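Local coordinates for protein 2-dehydro-3-deoxy-d-gluconate/2-dehydro-3-deoxy-phosphogluconate aldolase (Picrophilus torridus, PDB 4UXD) that belongs to the dihydrodipicolinate synthetase family of aldolases, whose fold is a (beta/alpha)8 barrel, and assembles from four copies of its chain, at residues A[249-253]-A[254-258]; A[264-268]-A[269-273]. All blocks are in the same frame, centred on the assembly; numbering follows the deposited sequence.

Contacts 1 and 2 follow one another along the chain, with centres about 19 Å apart and nearest atoms about 7 Å apart. Contact 1 lies within helix 245-264, one side of which packs on helices 233-240 and 212-217 while Lys250 and Lys253 remain exposed. Contact 2 includes the turn between that helix and helix 270-279, whose first residues are buried. Both are partly buried, but their chemistry differs. A local widening of backbone hydrogen bonding, ending at Pro258, marks 249-258, whereas 264-273 relies on a cis proline, an aromatic pair and a water. Polar side chains also reach outward differently: Asp255 pairs with Arg236 of its own chain, whereas Gln267 bonds to the third subunit.

Contact 1: residues A[249-253]-A[254-258]; sequences LKIEK and NDVIP
Glu252 lies beside Val256 and Ile257 of the following helical turn, and its side chain bends forward along that turn. From CB, which itself points away from 254-258, CG continues anti to the backbone N (chi1 -178°). There it meets the end of Ile257, with CG 3.7 Å from Ile257 CD1, the two side chains crossing at about a right angle. A bend at chi2 (79°) then swings the carboxylate round, so that OE1 comes over the Val256 branch point, 3.1 Å from Val256 CB. The other oxygen, OE2, is hydrogen-bonded to the backbone N of Phe213, at the start of helix 212-217, which satisfies one end of this buried carboxylate and ties it to the neighbouring helix.

The backbone around these side chains is widened. Asn254 N bonds Lys250 O in the usual i to i+4 manner, but Ile251 O receives two donors from opposite faces of its carbonyl plane, Asp255 N at 2.9 Å and Val256 N at 3.3 Å. The spacing has become i to i+5 when Ile257 N reaches Glu252 O at 2.9 Å. Pro258 has no N-H with which to continue the pattern; its ring lies against the preceding turn instead, with Pro258 CD 3.1 Å from Lys253 O.

On another side of the helix Asp255 crosses Ile251, placing Asp255 OD2 3.6 Å from Ile251 CG2. That same oxygen forms a salt bridge with Arg236 of helix 233-240. The forked Ile251 carbonyl and the i to i+5 bonds define a pi-type bulge, with a kink next to it at Pro258, in a helix of the C-terminal helical part that follows the eight barrel strands and packs against helices 233-240 and 212-217.

Contact 2: residues A[264-268]-A[269-273]; sequences GKYQF and PNAYY
Phe268 swings CG anti to its backbone nitrogen (chi1 -177°) and turns its ring (chi2 -89°) so that one face lies under Pro269. The peptide bond between the two residues is cis, which folds the pyrrolidine back over the aromatic ring. Pro269 CB stands almost on the normal, 3.5 Å from the centroid of the Phe268 ring, in a CH-pi contact. The edge of this ring is directed to the face of Tyr272 in an offset edge-to-face pair, with planes at 65° and Phe268 CE2 4.0 Å from Tyr272 CE1. Isopropyl alcohol lies by Phe268 and glycerol by Tyr272, both probably from the crystallisation liquor; Tyr272 OH is hydrogen-bonded to the glycerol.

The Gln267 carbonyl receives the first amide of the helix: Asn270 N donates to Gln267 O at 3.2 Å, closing the turn into the helix. A water accepts from Ala271 N (3.1 Å) and can give a proton to Gln267 O (2.9 Å), where other acceptors compete for its protons. Gln267 itself bends at chi2 to bring NE2 to Phe268 O at 3.1 Å. NE2 also bonds Lys130 O of the third subunit, and OE1 takes the N of Asn132 there, so the amide is held from both ends at the subunit boundary. Farther back, Tyr266 presents a ring edge to Ala271, with CD2 4.1 Å from Ala271 CB.

Ala271 and Tyr272 rest on Leu263 of the preceding helix 245-264, and Tyr272 reaches Met260 as well. Tyr273 OH bonds Thr34 N and Thr68 O, so the start of helix 270-279 is fastened to the loops that follow barrel strands 27-31 and 61-63.

Contact 1: residues A[249-253]-A[254-258]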
loop_
_atom_site.group_PDB
_atom_site.type_symbol
_atom_site.label_atom_id
_atom_site.label_comp_id
_atom_site.label_asym_id
_atom_site.label_seq_id
_atom_site.Cartn_x
_atom_site.Cartn_y
_atom_site.Cartn_z
ATOM N N LEU A 249 -0.831 -15.569 -29.849
ATOM C CA LEU A 249 0.040 -14.594 -29.202
ATOM C C LEU A 249 0.084 -13.267 -29.956
ATOM O O LEU A 249 0.174 -12.202 -29.340
ATOM C CB LEU A 249 1.461 -15.152 -29.066
ATOM C CG LEU A 249 2.517 -14.193 -28.511
ATOM C CD1 LEU A 249 2.135 -13.652 -27.149
ATOM C CD2 LEU A 249 3.865 -14.872 -28.455
ATOM N N LYS A 250 0.032 -13.338 -31.282
ATOM C CA LYS A 250 0.102 -12.145 -32.113
ATOM C C LYS A 250 -1.162 -11.312 -31.916
ATOM O O LYS A 250 -1.100 -10.085 -31.791
ATOM C CB LYS A 250 0.284 -12.513 -33.584
ATOM C CG LYS A 250 0.451 -11.312 -34.503
ATOM C CD LYS A 250 0.621 -11.717 -35.959
ATOM C CE LYS A 250 -0.581 -12.501 -36.497
ATOM N NZ LYS A 250 -1.875 -11.753 -36.405
ATOM N N ILE A 251 -2.302 -12.002 -31.891
ATOM C CA ILE A 251 -3.592 -11.378 -31.615
ATOM C C ILE A 251 -3.536 -10.670 -30.263
ATOM O O ILE A 251 -3.948 -9.516 -30.127
ATOM C CB ILE A 251 -4.752 -12.426 -31.631
ATOM C CG1 ILE A 251 -4.957 -12.980 -33.044
ATOM C CG2 ILE A 251 -6.065 -11.811 -31.139
ATOM C CD1 ILE A 251 -5.865 -14.216 -33.113
ATOM N N GLU A 252 -3.011 -11.361 -29.265
ATOM C CA GLU A 252 -2.892 -10.796 -27.928
ATOM C C GLU A 252 -2.063 -9.510 -27.933
ATOM O O GLU A 252 -2.414 -8.537 -27.265
ATOM C CB GLU A 252 -2.258 -11.820 -26.979
ATOM C CG GLU A 252 -2.114 -11.363 -25.523
ATOM C CD GLU A 252 -3.416 -11.448 -24.730
ATOM O OE1 GLU A 252 -4.235 -10.511 -24.828
ATOM O OE2 GLU A 252 -3.608 -12.449 -24.002
ATOM N N LYS A 253 -0.962 -9.510 -28.681
ATOM C CA LYS A 253 -0.002 -8.411 -28.601
ATOM C C LYS A 253 -0.437 -7.217 -29.441
ATOM O O LYS A 253 -0.261 -6.079 -29.028
ATOM C CB LYS A 253 1.400 -8.881 -29.030
ATOM C CG LYS A 253 1.488 -9.399 -30.455
ATOM C CD LYS A 253 2.896 -9.808 -30.855
ATOM C CE LYS A 253 3.334 -11.108 -30.188
ATOM N NZ LYS A 253 4.790 -11.406 -30.397
ATOM N N ASN A 254 -1.020 -7.475 -30.605
ATOM C CA ASN A 254 -1.386 -6.401 -31.519
ATOM C C ASN A 254 -2.823 -5.892 -31.342
ATOM O O ASN A 254 -3.125 -4.746 -31.675
ATOM C CB ASN A 254 -1.187 -6.865 -32.963
ATOM C CG ASN A 254 0.229 -7.333 -33.236
ATOM O OD1 ASN A 254 0.457 -8.481 -33.616
ATOM N ND2 ASN A 254 1.189 -6.442 -33.040
ATOM N N ASP A 255 -3.706 -6.739 -30.821
ATOM C CA ASP A 255 -5.124 -6.402 -30.744
ATOM C C ASP A 255 -5.596 -6.156 -29.314
ATOM O O ASP A 255 -5.976 -5.041 -28.962
ATOM C CB ASP A 255 -5.946 -7.513 -31.383
ATOM C CG ASP A 255 -5.462 -7.845 -32.760
ATOM O OD1 ASP A 255 -4.731 -7.006 -33.330
ATOM O OD2 ASP A 255 -5.810 -8.927 -33.274
ATOM N N VAL A 256 -5.547 -7.201 -28.495
ATOM C CA VAL A 256 -6.076 -7.152 -27.142
ATOM C C VAL A 256 -5.300 -6.160 -26.264
ATOM O O VAL A 256 -5.880 -5.235 -25.671
ATOM C CB VAL A 256 -6.033 -8.561 -26.488
ATOM C CG1 VAL A 256 -6.809 -8.575 -25.172
ATOM C CG2 VAL A 256 -6.588 -9.626 -27.442
ATOM N N ILE A 257 -3.986 -6.360 -26.191
ATOM C CA ILE A 257 -3.131 -5.605 -25.271
ATOM C C ILE A 257 -3.140 -4.115 -25.580
ATOM O O ILE A 257 -3.159 -3.302 -24.661
ATOM C CB ILE A 257 -1.667 -6.145 -25.292
ATOM C CG1 ILE A 257 -1.582 -7.420 -24.462
ATOM C CG2 ILE A 257 -0.659 -5.114 -24.739
ATOM C CD1 ILE A 257 -0.363 -8.239 -24.727
ATOM N N PRO A 258 -3.108 -3.747 -26.873
ATOM C CA PRO A 258 -3.165 -2.313 -27.169
ATOM C C PRO A 258 -4.534 -1.728 -26.871
ATOM O O PRO A 258 -4.621 -0.571 -26.452
ATOM C CB PRO A 258 -2.829 -2.254 -28.660
ATOM C CG PRO A 258 -2.028 -3.480 -28.888
ATOM C CD PRO A 258 -2.708 -4.515 -28.059
#

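Contact 2: residues A[264-268]-A[269-273]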
loop_
_atom_site.group_PDB
_atom_site.type_symbol
_atom_site.label_atom_id
_atom_site.label_comp_id
_atom_site.label_asym_id
_atom_site.label_seq_id
_atom_site.Cartn_x
_atom_site.Cartn_y
_atom_site.Cartn_z
ATOM N N GLY A 264 -7.549 1.431 -20.247
ATOM C CA GLY A 264 -7.010 1.588 -18.905
ATOM C C GLY A 264 -6.496 2.982 -18.604
ATOM O O GLY A 264 -6.197 3.312 -17.452
ATOM N N LYS A 265 -6.400 3.809 -19.640
ATOM C CA LYS A 265 -6.074 5.219 -19.457
ATOM C C LYS A 265 -7.218 5.960 -18.773
ATOM O O LYS A 265 -7.081 7.129 -18.434
ATOM C CB LYS A 265 -5.762 5.888 -20.800
ATOM C CG LYS A 265 -4.499 5.381 -21.501
ATOM C CD LYS A 265 -3.226 5.697 -20.714
ATOM C CE LYS A 265 -1.991 5.111 -21.382
ATOM N NZ LYS A 265 -0.796 5.188 -20.498
ATOM N N TYR A 266 -8.345 5.278 -18.577
ATOM C CA TYR A 266 -9.539 5.904 -18.029
ATOM C C TYR A 266 -10.071 5.169 -16.797
ATOM O O TYR A 266 -9.815 3.984 -16.607
ATOM C CB TYR A 266 -10.602 5.995 -19.129
ATOM C CG TYR A 266 -10.120 6.834 -20.296
ATOM C CD1 TYR A 266 -9.585 8.104 -20.078
ATOM C CD2 TYR A 266 -10.172 6.361 -21.603
ATOM C CE1 TYR A 266 -9.125 8.886 -21.123
ATOM C CE2 TYR A 266 -9.709 7.137 -22.662
ATOM C CZ TYR A 266 -9.182 8.401 -22.412
ATOM O OH TYR A 266 -8.714 9.194 -23.443
ATOM N N GLN A 267 -10.761 5.927 -15.948
ATOM C CA GLN A 267 -11.433 5.440 -14.743
ATOM C C GLN A 267 -12.338 4.260 -15.075
ATOM O O GLN A 267 -13.217 4.375 -15.935
ATOM C CB GLN A 267 -12.227 6.598 -14.116
ATOM C CG GLN A 267 -13.333 6.255 -13.110
ATOM C CD GLN A 267 -12.810 5.823 -11.751
ATOM O OE1 GLN A 267 -12.053 6.543 -11.094
ATOM N NE2 GLN A 267 -13.219 4.637 -11.322
ATOM N N PHE A 268 -12.108 3.125 -14.412
ATOM C CA PHE A 268 -12.864 1.905 -14.690
ATOM C C PHE A 268 -14.345 2.039 -14.266
ATOM O O PHE A 268 -14.644 2.644 -13.238
ATOM C CB PHE A 268 -12.201 0.718 -13.976
ATOM C CG PHE A 268 -12.858 -0.614 -14.259
ATOM C CD1 PHE A 268 -13.909 -1.072 -13.460
ATOM C CD2 PHE A 268 -12.433 -1.399 -15.330
ATOM C CE1 PHE A 268 -14.517 -2.299 -13.716
ATOM C CE2 PHE A 268 -13.029 -2.622 -15.597
ATOM C CZ PHE A 268 -14.078 -3.079 -14.788
ATOM N N PRO A 269 -15.287 1.493 -15.060
ATOM C CA PRO A 269 -15.231 0.830 -16.363
ATOM C C PRO A 269 -15.798 1.720 -17.458
ATOM O O PRO A 269 -16.263 1.236 -18.491
ATOM C CB PRO A 269 -16.130 -0.376 -16.157
ATOM C CG PRO A 269 -17.243 0.190 -15.281
ATOM C CD PRO A 269 -16.630 1.337 -14.473
ATOM N N ASN A 270 -15.783 3.021 -17.216
ATOM C CA ASN A 270 -16.539 3.950 -18.037
ATOM C C ASN A 270 -16.209 3.849 -19.529
ATOM O O ASN A 270 -17.117 3.863 -20.361
ATOM C CB ASN A 270 -16.312 5.354 -17.511
ATOM C CG ASN A 270 -16.842 5.523 -16.095
ATOM O OD1 ASN A 270 -17.993 5.181 -15.820
ATOM N ND2 ASN A 270 -15.995 6.017 -15.181
ATOM N N ALA A 271 -14.928 3.693 -19.856
ATOM C CA ALA A 271 -14.484 3.587 -21.242
ATOM C C ALA A 271 -15.144 2.417 -21.978
ATOM O O ALA A 271 -15.382 2.506 -23.183
ATOM C CB ALA A 271 -12.975 3.447 -21.305
ATOM N N TYR A 272 -15.431 1.337 -21.254
ATOM C CA TYR A 272 -16.090 0.165 -21.834
ATOM C C TYR A 272 -17.476 0.540 -22.317
ATOM O O TYR A 272 -17.945 0.058 -23.350
ATOM C CB TYR A 272 -16.194 -0.985 -20.820
ATOM C CG TYR A 272 -14.871 -1.661 -20.516
ATOM C CD1 TYR A 272 -13.903 -1.033 -19.733
ATOM C CD2 TYR A 272 -14.587 -2.928 -21.012
ATOM C CE1 TYR A 272 -12.693 -1.654 -19.452
ATOM C CE2 TYR A 272 -13.378 -3.549 -20.745
ATOM C CZ TYR A 272 -12.441 -2.909 -19.962
ATOM O OH TYR A 272 -11.248 -3.527 -19.696
ATOM N N TYR A 273 -18.124 1.410 -21.551
ATOM C CA TYR A 273 -19.466 1.832 -21.860
ATOM C C TYR A 273 -19.445 2.738 -23.093
ATOM O O TYR A 273 -20.177 2.488 -24.046
ATOM C CB TYR A 273 -20.107 2.505 -20.630
ATOM C CG TYR A 273 -20.576 1.471 -19.615
ATOM C CD1 TYR A 273 -19.675 0.801 -18.799
ATOM C CD2 TYR A 273 -21.913 1.139 -19.507
ATOM C CE1 TYR A 273 -20.096 -0.162 -17.895
ATOM C CE2 TYR A 273 -22.345 0.176 -18.611
ATOM C CZ TYR A 273 -21.436 -0.473 -17.807
ATOM O OH TYR A 273 -21.871 -1.427 -16.909
HETATM O O HOH W 1 -12.558 2.636 -18.161
#